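Local coordinates for protein GH26C (PDB 6Q78) that probably hydrolyses internal beta-1,4-mannosidic linkages of mannans, acting as a family 26 glycoside hydrolase built on a TIM barrel, at residues A[106-111]-A[404-409]; A[84-89]-A[369-374]; A[202-207]-A[260-265]; A[154-159]-A[218-223]. All coordinates share one frame; numbering follows the deposited sequence.

Contact 1: A[106-111]-A[404-409]; sequences TGSDPG and LADDLP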
loop_
_atom_site.group_PDB
_atom_site.type_symbol
_atom_site.label_atom_id
_atom_site.label_comp_id
_atom_site.label_asym_id
_atom_site.label_seq_id
_atom_site.Cartn_x
_atom_site.Cartn_y
_atom_site.Cartn_z
ATOM N N THR A 106 -0.609 13.047 17.610
ATOM C CA THR A 106 0.772 12.845 18.050
ATOM C C THR A 106 1.644 14.086 17.947
ATOM O O THR A 106 2.736 14.096 18.541
ATOM C CB THR A 106 1.477 11.756 17.220
ATOM O OG1 THR A 106 1.804 12.266 15.902
ATOM C CG2 THR A 106 0.639 10.498 17.109
ATOM N N GLY A 107 1.213 15.097 17.202
ATOM C CA GLY A 107 2.053 16.241 16.888
ATOM C C GLY A 107 2.899 16.073 15.648
ATOM O O GLY A 107 3.447 17.087 15.150
ATOM N N SER A 108 3.019 14.842 15.124
ATOM C CA SER A 108 3.756 14.569 13.896
ATOM C C SER A 108 2.811 14.072 12.819
ATOM O O SER A 108 1.875 13.340 13.110
ATOM C CB SER A 108 4.812 13.496 14.151
ATOM O OG SER A 108 5.490 13.184 12.934
ATOM N N ASP A 109 3.071 14.454 11.568
ATOM C CA ASP A 109 2.416 13.781 10.445
ATOM C C ASP A 109 2.844 12.309 10.391
ATOM O O ASP A 109 3.840 11.909 10.990
ATOM C CB ASP A 109 2.815 14.449 9.129
ATOM C CG ASP A 109 1.946 15.631 8.764
ATOM O OD1 ASP A 109 0.724 15.584 9.032
ATOM O OD2 ASP A 109 2.463 16.616 8.163
ATOM N N PRO A 110 2.071 11.468 9.712
ATOM C CA PRO A 110 2.510 10.092 9.457
ATOM C C PRO A 110 3.800 10.091 8.632
ATOM O O PRO A 110 4.140 11.091 7.982
ATOM C CB PRO A 110 1.325 9.476 8.687
ATOM C CG PRO A 110 0.686 10.686 8.012
ATOM C CD PRO A 110 0.834 11.822 8.985
ATOM N N GLY A 111 4.506 8.931 8.630
ATOM C CA GLY A 111 5.681 8.850 7.762
ATOM C C GLY A 111 5.398 8.386 6.355
ATOM O O GLY A 111 6.293 8.352 5.506
ATOM N N LEU A 404 7.492 8.097 12.405
ATOM C CA LEU A 404 6.530 9.043 11.839
ATOM C C LEU A 404 7.300 10.118 11.062
ATOM O O LEU A 404 8.523 10.058 10.959
ATOM C CB LEU A 404 5.673 9.654 12.949
ATOM C CG LEU A 404 4.824 8.669 13.757
ATOM C CD1 LEU A 404 4.050 9.379 14.880
ATOM C CD2 LEU A 404 3.857 7.906 12.862
ATOM N N ALA A 405 6.595 11.136 10.553
ATOM C CA ALA A 405 7.275 12.150 9.748
ATOM C C ALA A 405 8.439 12.789 10.491
ATOM O O ALA A 405 9.509 12.990 9.918
ATOM C CB ALA A 405 6.299 13.242 9.285
ATOM N N ASP A 406 8.274 13.084 11.779
ATOM C CA ASP A 406 9.315 13.840 12.469
ATOM C C ASP A 406 10.617 13.070 12.531
ATOM O O ASP A 406 11.690 13.691 12.455
ATOM C CB ASP A 406 8.833 14.331 13.831
ATOM C CG ASP A 406 7.891 15.536 13.725
ATOM O OD1 ASP A 406 7.726 16.096 12.623
ATOM O OD2 ASP A 406 7.276 15.922 14.746
ATOM N N ASP A 407 10.569 11.734 12.582
ATOM C CA ASP A 407 11.819 10.984 12.655
ATOM C C ASP A 407 12.167 10.237 11.368
ATOM O O ASP A 407 13.014 9.334 11.377
ATOM C CB ASP A 407 11.926 10.124 13.918
ATOM C CG ASP A 407 10.750 9.219 14.132
ATOM O OD1 ASP A 407 9.625 9.592 13.756
ATOM O OD2 ASP A 407 10.958 8.160 14.778
ATOM N N LEU A 408 11.596 10.653 10.239
ATOM C CA LEU A 408 11.946 9.993 8.993
ATOM C C LEU A 408 13.419 10.220 8.657
ATOM O O LEU A 408 13.907 11.355 8.747
ATOM C CB LEU A 408 11.131 10.578 7.847
ATOM C CG LEU A 408 9.724 10.049 7.627
ATOM C CD1 LEU A 408 8.973 11.039 6.732
ATOM C CD2 LEU A 408 9.732 8.619 7.024
ATOM N N PRO A 409 14.137 9.181 8.215
ATOM C CA PRO A 409 15.412 9.390 7.515
ATOM C C PRO A 409 15.183 10.158 6.224
ATOM O O PRO A 409 14.048 10.332 5.769
ATOM C CB PRO A 409 15.850 7.964 7.154
ATOM C CG PRO A 409 15.001 7.048 7.949
ATOM C CD PRO A 409 13.720 7.767 8.184
HETATM O O HOH W 1 6.371 18.380 15.259
HETATM O O HOH W 2 5.232 16.413 11.261
#
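Ser-108 and Asp-109 hold the backbone of Ala-405 and Asp-406 through two neighbouring bonds. Asp-406 N donates to Ser-108 OG at 3.0 Å, and Ala-405 N donates to Asp-109 O at 2.9 Å. With its OG anti to the backbone N (chi1 177°), Ser-108 also donates a hydrogen bond to Asp-109 O, on a lone pair in the carbonyl plane, at 2.9 Å. Asp-109 O thus takes two donors, Ala-405 N arriving from above that plane. Without the hydroxyl of Ser-108, as with an alanine here, Asp-406 N would probably lose its acceptor and Asp-109 O one of its two donors.

The close packing lies beside these bonds. The methyl CB of Ala-405 is pressed to 3.3 Å from Pro-110 O. Leu-404 CD1 meets Thr-106 OG1 tip to tip at 3.8 Å, and both side chains also touch Val-397 of helix 390-397. On the solvent side the exposed carboxylate of Asp-406 works through water: one molecule links its OD2 to Gly-107 O, and a second lies 2.9 Å from both Asp-406 OD1 and Asp-109 N.

Ser-108 N donates to Thr-106 OG1 at 3.0 Å, an ST turn at the end of helix 101-106; OG1 itself donates to Ile-102 O. The loop then runs into strand 112-116, as helix-to-strand loops do in a TIM barrel.

Contact 2: A[84-89]-A[369-374]; sequences GQQDAF and FTMFWY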
loop_
_atom_site.group_PDB
_atom_site.type_symbol
_atom_site.label_atom_id
_atom_site.label_comp_id
_atom_site.label_asym_id
_atom_site.label_seq_id
_atom_site.Cartn_x
_atom_site.Cartn_y
_atom_site.Cartn_z
ATOM N N GLY A 84 2.141 4.776 8.440
ATOM C CA GLY A 84 1.375 5.746 7.680
ATOM C C GLY A 84 -0.121 5.495 7.696
ATOM O O GLY A 84 -0.626 4.633 8.428
ATOM N N GLN A 85 -0.858 6.255 6.885
ATOM C CA GLN A 85 -2.311 6.130 6.853
ATOM C C GLN A 85 -2.831 6.541 5.475
ATOM O O GLN A 85 -2.346 7.515 4.862
ATOM C CB GLN A 85 -2.976 6.950 7.982
ATOM C CG GLN A 85 -4.499 6.814 8.034
ATOM C CD GLN A 85 -5.062 7.168 9.421
ATOM O OE1 GLN A 85 -4.471 7.939 10.184
ATOM N NE2 GLN A 85 -6.208 6.597 9.747
ATOM N N GLN A 86 -3.823 5.789 5.013
ATOM C CA GLN A 86 -4.494 6.086 3.746
ATOM C C GLN A 86 -5.176 7.451 3.852
ATOM O O GLN A 86 -5.866 7.733 4.838
ATOM C CB GLN A 86 -5.550 5.007 3.483
ATOM C CG GLN A 86 -6.199 5.089 2.120
ATOM C CD GLN A 86 -5.291 4.607 1.012
ATOM O OE1 GLN A 86 -4.217 4.093 1.248
ATOM N NE2 GLN A 86 -5.762 4.773 -0.235
ATOM N N ASP A 87 -4.998 8.285 2.817
ATOM C CA ASP A 87 -5.696 9.575 2.718
ATOM C C ASP A 87 -5.509 10.448 3.953
ATOM O O ASP A 87 -6.419 11.165 4.392
ATOM C CB ASP A 87 -7.176 9.377 2.365
ATOM C CG ASP A 87 -7.360 8.772 0.987
ATOM O OD1 ASP A 87 -6.532 9.000 0.108
ATOM O OD2 ASP A 87 -8.352 8.047 0.777
ATOM N N ALA A 88 -4.306 10.407 4.518
ATOM C CA ALA A 88 -4.082 11.113 5.786
ATOM C C ALA A 88 -4.316 12.622 5.656
ATOM O O ALA A 88 -4.635 13.273 6.659
ATOM C CB ALA A 88 -2.665 10.842 6.282
ATOM N N PHE A 89 -4.112 13.208 4.470
ATOM C CA PHE A 89 -4.262 14.657 4.297
ATOM C C PHE A 89 -5.631 15.091 3.759
ATOM O O PHE A 89 -5.858 16.307 3.633
ATOM C CB PHE A 89 -3.135 15.204 3.411
ATOM C CG PHE A 89 -1.734 14.941 3.945
ATOM C CD1 PHE A 89 -1.417 15.152 5.273
ATOM C CD2 PHE A 89 -0.741 14.510 3.087
ATOM C CE1 PHE A 89 -0.137 14.905 5.756
ATOM C CE2 PHE A 89 0.552 14.257 3.561
ATOM C CZ PHE A 89 0.844 14.458 4.909
ATOM N N PHE A 369 7.395 -0.887 6.440
ATOM C CA PHE A 369 6.313 0.034 6.759
ATOM C C PHE A 369 5.037 -0.719 7.050
ATOM O O PHE A 369 4.869 -1.878 6.658
ATOM C CB PHE A 369 6.090 1.080 5.652
ATOM C CG PHE A 369 5.569 0.519 4.366
ATOM C CD1 PHE A 369 6.430 0.104 3.390
ATOM C CD2 PHE A 369 4.209 0.451 4.126
ATOM C CE1 PHE A 369 5.931 -0.391 2.148
ATOM C CE2 PHE A 369 3.704 -0.008 2.884
ATOM C CZ PHE A 369 4.576 -0.421 1.913
ATOM N N THR A 370 4.140 -0.045 7.775
ATOM C CA THR A 370 2.765 -0.487 7.876
ATOM C C THR A 370 1.861 0.709 7.664
ATOM O O THR A 370 2.273 1.850 7.856
ATOM C CB THR A 370 2.499 -1.242 9.169
ATOM O OG1 THR A 370 1.176 -1.813 9.097
ATOM C CG2 THR A 370 2.589 -0.309 10.343
ATOM N N MET A 371 0.632 0.451 7.240
ATOM C CA MET A 371 -0.309 1.533 6.949
ATOM C C MET A 371 -1.704 1.210 7.460
ATOM O O MET A 371 -2.237 0.126 7.204
ATOM C CB MET A 371 -0.371 1.790 5.439
ATOM C CG MET A 371 -1.109 3.107 5.050
ATOM S SD MET A 371 -1.520 3.135 3.299
ATOM C CE MET A 371 -2.888 1.958 3.213
ATOM N N PHE A 372 -2.294 2.177 8.154
ATOM C CA PHE A 372 -3.685 2.123 8.563
ATOM C C PHE A 372 -4.585 2.570 7.415
ATOM O O PHE A 372 -4.201 3.408 6.580
ATOM C CB PHE A 372 -3.870 3.100 9.726
ATOM C CG PHE A 372 -3.181 2.656 10.992
ATOM C CD1 PHE A 372 -3.715 1.627 11.749
ATOM C CD2 PHE A 372 -1.994 3.258 11.426
ATOM C CE1 PHE A 372 -3.082 1.190 12.918
ATOM C CE2 PHE A 372 -1.384 2.826 12.612
ATOM C CZ PHE A 372 -1.929 1.795 13.348
ATOM N N TRP A 373 -5.798 2.005 7.370
ATOM C CA TRP A 373 -6.790 2.537 6.451
ATOM C C TRP A 373 -7.238 3.925 6.917
ATOM O O TRP A 373 -6.816 4.415 7.963
ATOM C CB TRP A 373 -7.948 1.546 6.248
ATOM C CG TRP A 373 -8.672 1.767 4.965
ATOM C CD1 TRP A 373 -10.001 2.063 4.818
ATOM C CD2 TRP A 373 -8.121 1.722 3.630
ATOM N NE1 TRP A 373 -10.311 2.225 3.488
ATOM C CE2 TRP A 373 -9.184 2.014 2.736
ATOM C CE3 TRP A 373 -6.846 1.451 3.111
ATOM C CZ2 TRP A 373 -9.008 2.063 1.346
ATOM C CZ3 TRP A 373 -6.670 1.506 1.723
ATOM C CH2 TRP A 373 -7.751 1.815 0.863
ATOM N N TYR A 374 -8.083 4.581 6.128
ATOM C CA TYR A 374 -8.452 5.956 6.446
ATOM C C TYR A 374 -9.425 6.038 7.628
ATOM O O TYR A 374 -10.168 5.093 7.946
ATOM C CB TYR A 374 -8.972 6.740 5.235
ATOM C CG TYR A 374 -10.050 6.126 4.370
ATOM C CD1 TYR A 374 -11.317 5.838 4.868
ATOM C CD2 TYR A 374 -9.803 5.883 3.021
ATOM C CE1 TYR A 374 -12.324 5.316 4.023
ATOM C CE2 TYR A 374 -10.790 5.373 2.191
ATOM C CZ TYR A 374 -12.020 5.101 2.692
ATOM O OH TYR A 374 -13.003 4.580 1.848
#
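Gln-86 lies alongside the indole of Trp-373, the two side chains pointing the same way and the amide and ring planes only 14° apart. A bend at chi2 lays the chain over the ring, with Gln-86 CG in a CH-pi contact 3.8 Å from the centroid of the six-membered ring of Trp-373. Met-371, bent at chi3, brings CE to 3.2 Å from Gln-86 OE1. Tyr-374 turns its ring so that Trp-373 NE1 sits over the centre of one face, 3.4 Å above the plane, and Asp-87 OD2 comes to 3.4 Å from Tyr-374 CD2.

With CG anti to the backbone N (chi1 -178°) and an extended chain beyond it, Gln-85 carries NE2 past the strand pairing to donate to Trp-373 O at 2.9 Å, within the carbonyl plane, while OE1 is hydrogen-bonded to Thr-382 OG1. A leucine in place of Gln-85 would probably leave Trp-373 O without this donor and Thr-382 OG1 without its mate.

The backbones themselves pair in parallel through Gly-84 N to Thr-370 O, Phe-372 N to Gly-84 O (both 3.0 Å) and Gln-86 N to Phe-372 O (2.9 Å). The axes of these short strand segments make an angle of 40°. Strand 81-86 carries strand 112-116 on its other edge, strand 369-372 pairs onward with strand 330-336, and Phe-89 packs on helix 132-150, outside this link in the barrel wall.

Contact 3: A[202-207]-A[260-265]; sequences KIASFT and LSVNNM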
loop_
_atom_site.group_PDB
_atom_site.type_symbol
_atom_site.label_atom_id
_atom_site.label_comp_id
_atom_site.label_asym_id
_atom_site.label_seq_id
_atom_site.Cartn_x
_atom_site.Cartn_y
_atom_site.Cartn_z
ATOM N N LYS A 202 -2.988 5.951 -18.474
ATOM C CA LYS A 202 -3.363 7.049 -17.578
ATOM C C LYS A 202 -2.581 6.978 -16.269
ATOM O O LYS A 202 -2.084 8.001 -15.783
ATOM C CB LYS A 202 -4.873 6.991 -17.281
ATOM C CG LYS A 202 -5.368 8.071 -16.307
ATOM C CD LYS A 202 -5.101 9.482 -16.885
ATOM C CE LYS A 202 -5.328 10.574 -15.822
ATOM N NZ LYS A 202 -6.763 10.617 -15.367
ATOM N N ILE A 203 -2.424 5.780 -15.691
ATOM C CA ILE A 203 -1.575 5.650 -14.509
ATOM C C ILE A 203 -0.165 6.151 -14.806
ATOM O O ILE A 203 0.446 6.855 -13.988
ATOM C CB ILE A 203 -1.579 4.191 -14.013
ATOM C CG1 ILE A 203 -2.938 3.898 -13.342
ATOM C CG2 ILE A 203 -0.390 3.953 -13.022
ATOM C CD1 ILE A 203 -3.096 2.452 -12.913
ATOM N N ALA A 204 0.385 5.781 -15.967
ATOM C CA ALA A 204 1.751 6.184 -16.299
ATOM C C ALA A 204 1.866 7.689 -16.471
ATOM O O ALA A 204 2.830 8.295 -15.975
ATOM C CB ALA A 204 2.207 5.465 -17.567
ATOM N N SER A 205 0.921 8.318 -17.186
ATOM C CA SER A 205 1.021 9.756 -17.396
ATOM C C SER A 205 0.861 10.499 -16.075
ATOM O O SER A 205 1.593 11.472 -15.809
ATOM C CB SER A 205 0.025 10.232 -18.456
ATOM O OG SER A 205 -1.293 10.110 -17.998
ATOM N N PHE A 206 -0.039 10.032 -15.203
ATOM C CA PHE A 206 -0.150 10.668 -13.896
ATOM C C PHE A 206 1.145 10.497 -13.120
ATOM O O PHE A 206 1.656 11.453 -12.507
ATOM C CB PHE A 206 -1.330 10.060 -13.112
ATOM C CG PHE A 206 -1.492 10.613 -11.726
ATOM C CD1 PHE A 206 -0.836 10.037 -10.648
ATOM C CD2 PHE A 206 -2.266 11.747 -11.509
ATOM C CE1 PHE A 206 -1.008 10.554 -9.368
ATOM C CE2 PHE A 206 -2.409 12.280 -10.237
ATOM C CZ PHE A 206 -1.793 11.695 -9.174
ATOM N N THR A 207 1.654 9.264 -13.080
ATOM C CA THR A 207 2.845 9.000 -12.269
ATOM C C THR A 207 4.059 9.792 -12.770
ATOM O O THR A 207 4.838 10.338 -11.963
ATOM C CB THR A 207 3.112 7.498 -12.290
ATOM O OG1 THR A 207 2.012 6.806 -11.679
ATOM C CG2 THR A 207 4.387 7.145 -11.502
ATOM N N LEU A 260 5.832 1.909 -21.335
ATOM C CA LEU A 260 5.497 3.280 -20.953
ATOM C C LEU A 260 6.632 3.976 -20.199
ATOM O O LEU A 260 6.459 5.115 -19.748
ATOM C CB LEU A 260 4.203 3.309 -20.119
ATOM C CG LEU A 260 3.018 2.662 -20.825
ATOM C CD1 LEU A 260 1.829 2.721 -19.927
ATOM C CD2 LEU A 260 2.732 3.343 -22.174
ATOM N N SER A 261 7.776 3.310 -20.051
ATOM C CA SER A 261 8.984 3.883 -19.429
ATOM C C SER A 261 8.725 4.577 -18.098
ATOM O O SER A 261 9.275 5.655 -17.824
ATOM C CB SER A 261 9.717 4.823 -20.384
ATOM O OG SER A 261 10.036 4.157 -21.598
ATOM N N VAL A 262 7.935 3.937 -17.235
ATOM C CA VAL A 262 7.701 4.488 -15.901
ATOM C C VAL A 262 8.879 4.087 -15.029
ATOM O O VAL A 262 9.057 2.909 -14.708
ATOM C CB VAL A 262 6.392 3.998 -15.283
ATOM C CG1 VAL A 262 6.253 4.567 -13.851
ATOM C CG2 VAL A 262 5.201 4.469 -16.141
ATOM N N ASN A 263 9.682 5.069 -14.636
ATOM C CA ASN A 263 10.900 4.794 -13.896
ATOM C C ASN A 263 10.833 5.210 -12.440
ATOM O O ASN A 263 11.840 5.082 -11.729
ATOM C CB ASN A 263 12.078 5.490 -14.595
ATOM C CG ASN A 263 12.446 4.810 -15.876
ATOM O OD1 ASN A 263 12.335 3.590 -15.967
ATOM N ND2 ASN A 263 12.902 5.575 -16.874
ATOM N N ASN A 264 9.684 5.706 -11.966
ATOM C CA ASN A 264 9.563 6.140 -10.577
ATOM C C ASN A 264 8.542 5.291 -9.814
ATOM O O ASN A 264 7.713 5.798 -9.062
ATOM C CB ASN A 264 9.264 7.648 -10.477
ATOM C CG ASN A 264 8.005 8.097 -11.241
ATOM O OD1 ASN A 264 7.759 7.704 -12.380
ATOM N ND2 ASN A 264 7.245 8.985 -10.622
ATOM N N MET A 265 8.600 3.973 -10.002
ATOM C CA MET A 265 7.651 3.036 -9.398
ATOM C C MET A 265 8.385 1.834 -8.815
ATOM O O MET A 265 9.244 1.230 -9.474
ATOM C CB MET A 265 6.676 2.536 -10.476
ATOM C CG MET A 265 5.379 1.969 -9.982
ATOM S SD MET A 265 4.262 1.803 -11.418
ATOM C CE MET A 265 3.134 3.170 -11.218
#
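Ile-203 O is gripped by two groups of Thr-207, which reach it from opposite faces of its carbonyl plane: the backbone N in the ordinary helical bond and the side-chain OG1, each at 2.8 Å. The OG1 bond holds the side chain in one rotation, with CG2 anti to the backbone N, and turns its methyl toward the loop that precedes strand 265-269. There Thr-207 CG2 lies 3.5 Å from Asn-264 ND2.

Thr-207 and Asn-264 slide past each other in opposite directions, so that the amide reaches the carbonyl at the base of the threonine. Asn-264 ND2 donates to Thr-207 O at 3.1 Å in an almost straight bond, with an N-H...O angle of 174°. The oxygen lies in the amide plane of Asn-264, whereas the donor stands 54° above the carbonyl plane of Thr-207. The same ND2 also donates to Val-218 O, so this one amide joins the helix to the chain leading into strand 220-223.

The remainder is apolar. Ala-204 CB touches both Val-262 CG2, tight at 3.5 Å, and Leu-260 CD1 at 3.6 Å. Deeper in, the chain of Met-265 crosses those of Ile-203 and Thr-207 at about a right angle, and its CE lies 4.0 Å from Ile-203 CG2.

Segments 202-207 and 260-265 are therefore set together mainly by close-fitting methyl groups. Lys-208 NZ, next along the helix, adds a hydrogen bond to Leu-260 O, but between the segments a single directional bond, made by a buried amide with both its N-H groups engaged, is likely to fix how the two lie along one another.

Contact 4: A[154-159]-A[218-223]; sequences NVFCWH and VPIIFR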
loop_
_atom_site.group_PDB
_atom_site.type_symbol
_atom_site.label_atom_id
_atom_site.label_comp_id
_atom_site.label_asym_id
_atom_site.label_seq_id
_atom_site.Cartn_x
_atom_site.Cartn_y
_atom_site.Cartn_z
ATOM N N ASN A 154 5.145 7.433 -0.393
ATOM C CA ASN A 154 3.813 7.366 -1.016
ATOM C C ASN A 154 3.548 5.967 -1.554
ATOM O O ASN A 154 4.363 5.425 -2.303
ATOM C CB ASN A 154 3.701 8.359 -2.187
ATOM C CG ASN A 154 3.531 9.790 -1.740
ATOM O OD1 ASN A 154 2.434 10.199 -1.327
ATOM N ND2 ASN A 154 4.598 10.569 -1.818
ATOM N N VAL A 155 2.392 5.409 -1.204
ATOM C CA VAL A 155 1.936 4.113 -1.700
ATOM C C VAL A 155 0.583 4.318 -2.378
ATOM O O VAL A 155 -0.283 5.006 -1.825
ATOM C CB VAL A 155 1.831 3.088 -0.553
ATOM C CG1 VAL A 155 1.498 1.701 -1.138
ATOM C CG2 VAL A 155 3.101 3.047 0.256
ATOM N N PHE A 156 0.397 3.732 -3.570
ATOM C CA PHE A 156 -0.903 3.718 -4.249
ATOM C C PHE A 156 -1.441 2.309 -4.395
ATOM O O PHE A 156 -0.736 1.427 -4.913
ATOM C CB PHE A 156 -0.797 4.254 -5.681
ATOM C CG PHE A 156 -0.873 5.753 -5.804
ATOM C CD1 PHE A 156 0.206 6.559 -5.396
ATOM C CD2 PHE A 156 -2.015 6.355 -6.305
ATOM C CE1 PHE A 156 0.151 7.959 -5.527
ATOM C CE2 PHE A 156 -2.059 7.759 -6.471
ATOM C CZ PHE A 156 -0.969 8.548 -6.085
ATOM N N CYS A 157 -2.693 2.115 -3.983
ATOM C CA CYS A 157 -3.472 0.943 -4.361
ATOM C C CYS A 157 -4.375 1.363 -5.521
ATOM O O CYS A 157 -4.296 2.496 -6.016
ATOM C CB CYS A 157 -4.243 0.372 -3.162
ATOM S SG CYS A 157 -5.492 1.522 -2.485
ATOM N N TRP A 158 -5.213 0.436 -6.005
ATOM C CA TRP A 158 -6.047 0.714 -7.175
ATOM C C TRP A 158 -7.360 -0.042 -7.042
ATOM O O TRP A 158 -7.445 -1.231 -7.397
ATOM C CB TRP A 158 -5.299 0.295 -8.426
ATOM C CG TRP A 158 -5.999 0.683 -9.695
ATOM C CD1 TRP A 158 -7.024 1.597 -9.841
ATOM C CD2 TRP A 158 -5.678 0.238 -11.015
ATOM N NE1 TRP A 158 -7.382 1.715 -11.182
ATOM C CE2 TRP A 158 -6.557 0.894 -11.917
ATOM C CE3 TRP A 158 -4.755 -0.673 -11.519
ATOM C CZ2 TRP A 158 -6.496 0.686 -13.287
ATOM C CZ3 TRP A 158 -4.724 -0.902 -12.895
ATOM C CH2 TRP A 158 -5.581 -0.227 -13.749
ATOM N N HIS A 159 -8.403 0.660 -6.566
ATOM C CA HIS A 159 -9.742 0.079 -6.576
ATOM C C HIS A 159 -10.308 0.314 -7.972
ATOM O O HIS A 159 -11.012 1.298 -8.260
ATOM C CB HIS A 159 -10.607 0.652 -5.462
ATOM C CG HIS A 159 -10.261 0.118 -4.107
ATOM N ND1 HIS A 159 -9.249 0.655 -3.335
ATOM C CD2 HIS A 159 -10.808 -0.887 -3.371
ATOM C CE1 HIS A 159 -9.170 -0.016 -2.194
ATOM N NE2 HIS A 159 -10.089 -0.969 -2.199
ATOM N N VAL A 218 8.577 11.975 -8.094
ATOM C CA VAL A 218 8.185 11.370 -6.824
ATOM C C VAL A 218 8.156 9.855 -6.992
ATOM O O VAL A 218 7.344 9.340 -7.788
ATOM C CB VAL A 218 6.782 11.839 -6.408
ATOM C CG1 VAL A 218 6.355 11.123 -5.116
ATOM C CG2 VAL A 218 6.751 13.361 -6.256
ATOM N N PRO A 219 8.961 9.081 -6.256
ATOM C CA PRO A 219 8.809 7.616 -6.322
ATOM C C PRO A 219 7.506 7.202 -5.680
ATOM O O PRO A 219 7.138 7.714 -4.624
ATOM C CB PRO A 219 10.011 7.086 -5.522
ATOM C CG PRO A 219 11.008 8.264 -5.551
ATOM C CD PRO A 219 10.133 9.480 -5.455
ATOM N N ILE A 220 6.792 6.281 -6.336
ATOM C CA ILE A 220 5.617 5.727 -5.688
ATOM C C ILE A 220 5.708 4.213 -5.639
ATOM O O ILE A 220 6.271 3.567 -6.535
ATOM C CB ILE A 220 4.303 6.183 -6.341
ATOM C CG1 ILE A 220 4.170 5.650 -7.750
ATOM C CG2 ILE A 220 4.120 7.736 -6.279
ATOM C CD1 ILE A 220 2.740 5.726 -8.257
ATOM N N ILE A 221 5.118 3.649 -4.594
ATOM C CA ILE A 221 4.929 2.200 -4.497
ATOM C C ILE A 221 3.547 1.885 -5.039
ATOM O O ILE A 221 2.551 2.424 -4.560
ATOM C CB ILE A 221 5.063 1.741 -3.043
ATOM C CG1 ILE A 221 6.468 2.074 -2.493
ATOM C CG2 ILE A 221 4.699 0.253 -2.933
ATOM C CD1 ILE A 221 6.586 1.907 -1.025
ATOM N N PHE A 222 3.487 1.067 -6.076
ATOM C CA PHE A 222 2.233 0.704 -6.725
ATOM C C PHE A 222 1.871 -0.725 -6.300
ATOM O O PHE A 222 2.679 -1.671 -6.468
ATOM C CB PHE A 222 2.431 0.807 -8.241
ATOM C CG PHE A 222 1.216 0.426 -9.072
ATOM C CD1 PHE A 222 1.371 -0.369 -10.211
ATOM C CD2 PHE A 222 -0.039 0.934 -8.791
ATOM C CE1 PHE A 222 0.283 -0.658 -11.036
ATOM C CE2 PHE A 222 -1.143 0.597 -9.601
ATOM C CZ PHE A 222 -0.943 -0.167 -10.723
ATOM N N ARG A 223 0.678 -0.867 -5.692
ATOM C CA ARG A 223 0.207 -2.119 -5.076
ATOM C C ARG A 223 -1.104 -2.541 -5.720
ATOM O O ARG A 223 -2.167 -2.342 -5.126
ATOM C CB ARG A 223 0.028 -1.906 -3.564
ATOM C CG ARG A 223 -0.296 -3.168 -2.774
ATOM C CD ARG A 223 -0.247 -2.868 -1.279
ATOM N NE ARG A 223 -1.329 -1.977 -0.857
ATOM C CZ ARG A 223 -2.497 -2.389 -0.353
ATOM N NH1 ARG A 223 -2.786 -3.681 -0.211
ATOM N NH2 ARG A 223 -3.386 -1.495 0.043
HETATM O O HOH W 3 7.292 9.254 -2.349
HETATM O O HOH W 4 7.142 6.193 -2.185
HETATM O O HOH W 5 -4.815 -2.265 -5.645
#
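Strands 153-157 and 220-223 are adjacent parallel staves of the TIM barrel, joined by three backbone bonds: Ile-221 N to Asn-154 O, Phe-156 N to Ile-221 O (2.7 Å, nearly straight at both ends) and Arg-223 N to Phe-156 O (2.8 Å). On one face Val-155 crosses Ile-221, Val-155 CG2 lying 3.9 Å from Ile-221 CD1, and next along Arg-223 NH2 comes within 3.8 Å of Cys-157 CB. The other face carries Phe-156 and Phe-222. Phe-156 CD1 rests 3.9 Å from Ile-220 CD1. Just past the strand, Trp-158 brings CE3 in at the edge of the Phe-222 ring, near its plane; with CG anti to the backbone N (chi1 179°), Phe-222 swings its ring toward it.

A further layer sets these groups. Arg-223 is bent at chi3, and its guanidinium is held by salt bridges from NH2 to Glu-335 and from NH1 to Asp-297, with Ser-270 a further partner of NH1; these bonds would probably hold the group in one rotation. Phe-117 stacks on Phe-156, and Val-144 of helix 132-150 packs against the same phenylalanine.

Water takes over where the strands' pairing runs out. At the start two waters donate to Pro-219 O, one accepting from Asn-154 N and the other from Asn-154 ND2. At the far end, another accepts from Trp-158 N at 2.8 Å and donates to Arg-223 O at 2.7 Å.

How the contacts relate
Contacts 2 and 4 belong to the same barrel sheet, with centres 12 Å apart, and meet across its interior: Trp-373 CH2 lies 3.8 Å from His-159 CE1, and Phe-369 CE1 is 4.0 Å from Ile-221 CD1. A Tris molecule, probably from the crystallisation liquor, has its nearest atom about 3 Å from the Trp-373 side chain and is hydrogen-bonded to His-159 NE2, consistent with a pocket at the C-terminal strand ends, where TIM-barrel enzymes keep their active sites. Contact 1 touches contact 2 through Pro-110 CG and Ala-88 CB, 3.8 Å apart. Contact 3 joins contact 4 through Asn-264 O and Ile-220 N, 2.9 Å apart, probably hydrogen-bonded. Contacts 1 and 3 have centres about 28 Å apart.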